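Local coordinates for protein tubulin binding cofactor C (Leishmania major, PDB 5AJ8) that probably acts as a tubulin-binding cofactor, a chaperone in tubulin folding, of which this chain is the C-terminal domain, at residues Y40-A45 and R97-L102. The protein carries 1 engineered substitution. Residues are numbered along the deposited sequence; the frame is centred on the assembly and turned at random.
Sequences YCLPIA and RCWVGL
Tyr-40, whose ring packs on Trp-99, has its OH held by hydrogen bonds to Ser-164 OG and Arg-162 NH1, the arginine donating, and by a weak one to Thr-166 OG1; the CD1-CE1 side of this ring lies against the indole. Tyr-40 CD1 lies 3.6 Å from Trp-99 CE2, over one face of the indole. The two rings are oblique, their planes at 38°, and Tyr-40 CB adds a CH-pi contact, standing 4.0 Å from the centroid of the Trp-99 six-membered ring and 21° off its normal. With CG anti to the backbone N (chi1 -176°) the indole extends toward strand 38-41, and the hydrogen bond from NE1 to Thr-166 O restrains its rotation. That strand belongs to one of two parallel sheets whose successive strands follow chain order, the topology of a parallel beta-helix, as expected for the TBCC family. Cys-41 O approaches the indole at its edge, 3.4 Å from Trp-99 CZ3, and is hydrogen-bonded to Tyr-96 OH. Trp-99 centres an inverse gamma turn; Leu-102 N, bonded to Trp-99 O, lies 3.4 Å above the opposite indole face, offset toward the rim. Leu-42 CD2 packs obliquely against the indole, 3.9 Å from Trp-99 CH2, and touches Leu-102 CD1 at 3.6 Å.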
loop_
_atom_site.group_PDB
_atom_site.type_symbol
_atom_site.label_atom_id
_atom_site.label_comp_id
_atom_site.label_asym_id
_atom_site.label_seq_id
_atom_site.Cartn_x
_atom_site.Cartn_y
_atom_site.Cartn_z
ATOM N N TYR A 40 -3.601 -1.405 6.732
ATOM C CA TYR A 40 -2.301 -0.916 7.187
ATOM C C TYR A 40 -1.273 -2.032 7.061
ATOM O O TYR A 40 -1.379 -3.036 7.777
ATOM C CB TYR A 40 -2.423 -0.481 8.640
ATOM C CG TYR A 40 -3.371 0.663 8.840
ATOM C CD1 TYR A 40 -2.990 1.951 8.526
ATOM C CD2 TYR A 40 -4.647 0.459 9.353
ATOM C CE1 TYR A 40 -3.851 2.996 8.703
ATOM C CE2 TYR A 40 -5.506 1.504 9.551
ATOM C CZ TYR A 40 -5.111 2.766 9.214
ATOM O OH TYR A 40 -5.952 3.813 9.416
ATOM N N CYS A 41 -0.318 -1.878 6.137
ATOM C CA CYS A 41 0.742 -2.857 5.929
ATOM C C CYS A 41 2.116 -2.374 6.418
ATOM O O CYS A 41 2.607 -1.315 6.012
ATOM C CB CYS A 41 0.891 -3.244 4.460
ATOM S SG CYS A 41 -0.647 -3.596 3.567
ATOM N N LEU A 42 2.742 -3.177 7.266
ATOM C CA LEU A 42 4.154 -3.013 7.539
ATOM C C LEU A 42 4.906 -3.277 6.209
ATOM O O LEU A 42 4.373 -3.916 5.303
ATOM C CB LEU A 42 4.605 -3.956 8.651
ATOM C CG LEU A 42 3.913 -3.802 10.012
ATOM C CD1 LEU A 42 4.470 -4.779 11.031
ATOM C CD2 LEU A 42 4.011 -2.369 10.538
ATOM N N PRO A 43 6.122 -2.731 6.064
ATOM C CA PRO A 43 6.836 -2.897 4.790
ATOM C C PRO A 43 6.961 -4.356 4.353
ATOM O O PRO A 43 7.305 -5.182 5.157
ATOM C CB PRO A 43 8.213 -2.256 5.074
ATOM C CG PRO A 43 7.929 -1.236 6.140
ATOM C CD PRO A 43 6.857 -1.851 6.993
ATOM N N ILE A 44 6.661 -4.638 3.081
ATOM C CA ILE A 44 6.770 -5.974 2.492
ATOM C C ILE A 44 8.023 -6.025 1.627
ATOM O O ILE A 44 8.216 -5.170 0.767
ATOM C CB ILE A 44 5.553 -6.240 1.600
ATOM C CG1 ILE A 44 4.242 -5.959 2.345
ATOM C CG2 ILE A 44 5.580 -7.647 1.046
ATOM C CD1 ILE A 44 4.070 -6.802 3.583
ATOM N N ALA A 45 8.886 -7.003 1.876
ATOM C CA ALA A 45 10.145 -7.120 1.173
ATOM C C ALA A 45 9.921 -8.012 -0.027
ATOM O O ALA A 45 10.499 -9.078 -0.141
ATOM C CB ALA A 45 11.232 -7.694 2.086
ATOM N N ARG A 97 4.255 7.902 4.076
ATOM C CA ARG A 97 4.494 8.727 5.241
ATOM C C ARG A 97 3.183 9.277 5.885
ATOM O O ARG A 97 3.197 9.670 7.040
ATOM C CB ARG A 97 5.476 9.865 4.909
ATOM C CG ARG A 97 4.953 10.874 3.913
ATOM C CD ARG A 97 5.975 11.960 3.600
ATOM N NE ARG A 97 5.474 12.830 2.537
ATOM C CZ ARG A 97 5.851 12.801 1.253
ATOM N NH1 ARG A 97 6.790 11.958 0.817
ATOM N NH2 ARG A 97 5.295 13.654 0.381
ATOM N N CYS A 98 2.066 9.283 5.138
ATOM C CA CYS A 98 0.761 9.621 5.728
ATOM C C CYS A 98 0.339 8.652 6.828
ATOM O O CYS A 98 -0.533 8.985 7.624
ATOM C CB CYS A 98 -0.344 9.677 4.652
ATOM S SG CYS A 98 -0.033 11.005 3.466
ATOM N N TRP A 99 0.897 7.439 6.864
ATOM C CA TRP A 99 0.643 6.575 8.011
ATOM C C TRP A 99 1.569 6.968 9.161
ATOM O O TRP A 99 2.589 6.319 9.399
ATOM C CB TRP A 99 0.760 5.085 7.665
ATOM C CG TRP A 99 0.408 4.189 8.828
ATOM C CD1 TRP A 99 -0.361 4.512 9.920
ATOM C CD2 TRP A 99 0.774 2.829 8.994
ATOM N NE1 TRP A 99 -0.487 3.437 10.747
ATOM C CE2 TRP A 99 0.196 2.384 10.198
ATOM C CE3 TRP A 99 1.541 1.930 8.241
ATOM C CZ2 TRP A 99 0.370 1.087 10.667
ATOM C CZ3 TRP A 99 1.687 0.632 8.707
ATOM C CH2 TRP A 99 1.114 0.229 9.893
ATOM N N VAL A 100 1.201 8.057 9.836
ATOM C CA VAL A 100 1.944 8.589 10.965
ATOM C C VAL A 100 2.038 7.544 12.068
ATOM O O VAL A 100 3.062 7.434 12.736
ATOM C CB VAL A 100 1.313 9.892 11.520
ATOM C CG1 VAL A 100 2.108 10.406 12.718
ATOM C CG2 VAL A 100 1.266 10.986 10.444
ATOM N N GLY A 101 0.993 6.747 12.244
ATOM C CA GLY A 101 0.960 5.723 13.305
ATOM C C GLY A 101 1.961 4.584 13.204
ATOM O O GLY A 101 2.207 3.894 14.189
ATOM N N LEU A 102 2.536 4.370 12.014
ATOM C CA LEU A 102 3.616 3.412 11.845
ATOM C C LEU A 102 4.752 3.704 12.832
ATOM O O LEU A 102 5.374 2.795 13.406
ATOM C CB LEU A 102 4.162 3.448 10.413
ATOM C CG LEU A 102 5.380 2.553 10.145
ATOM C CD1 LEU A 102 5.013 1.109 10.397
ATOM C CD2 LEU A 102 5.974 2.738 8.745
#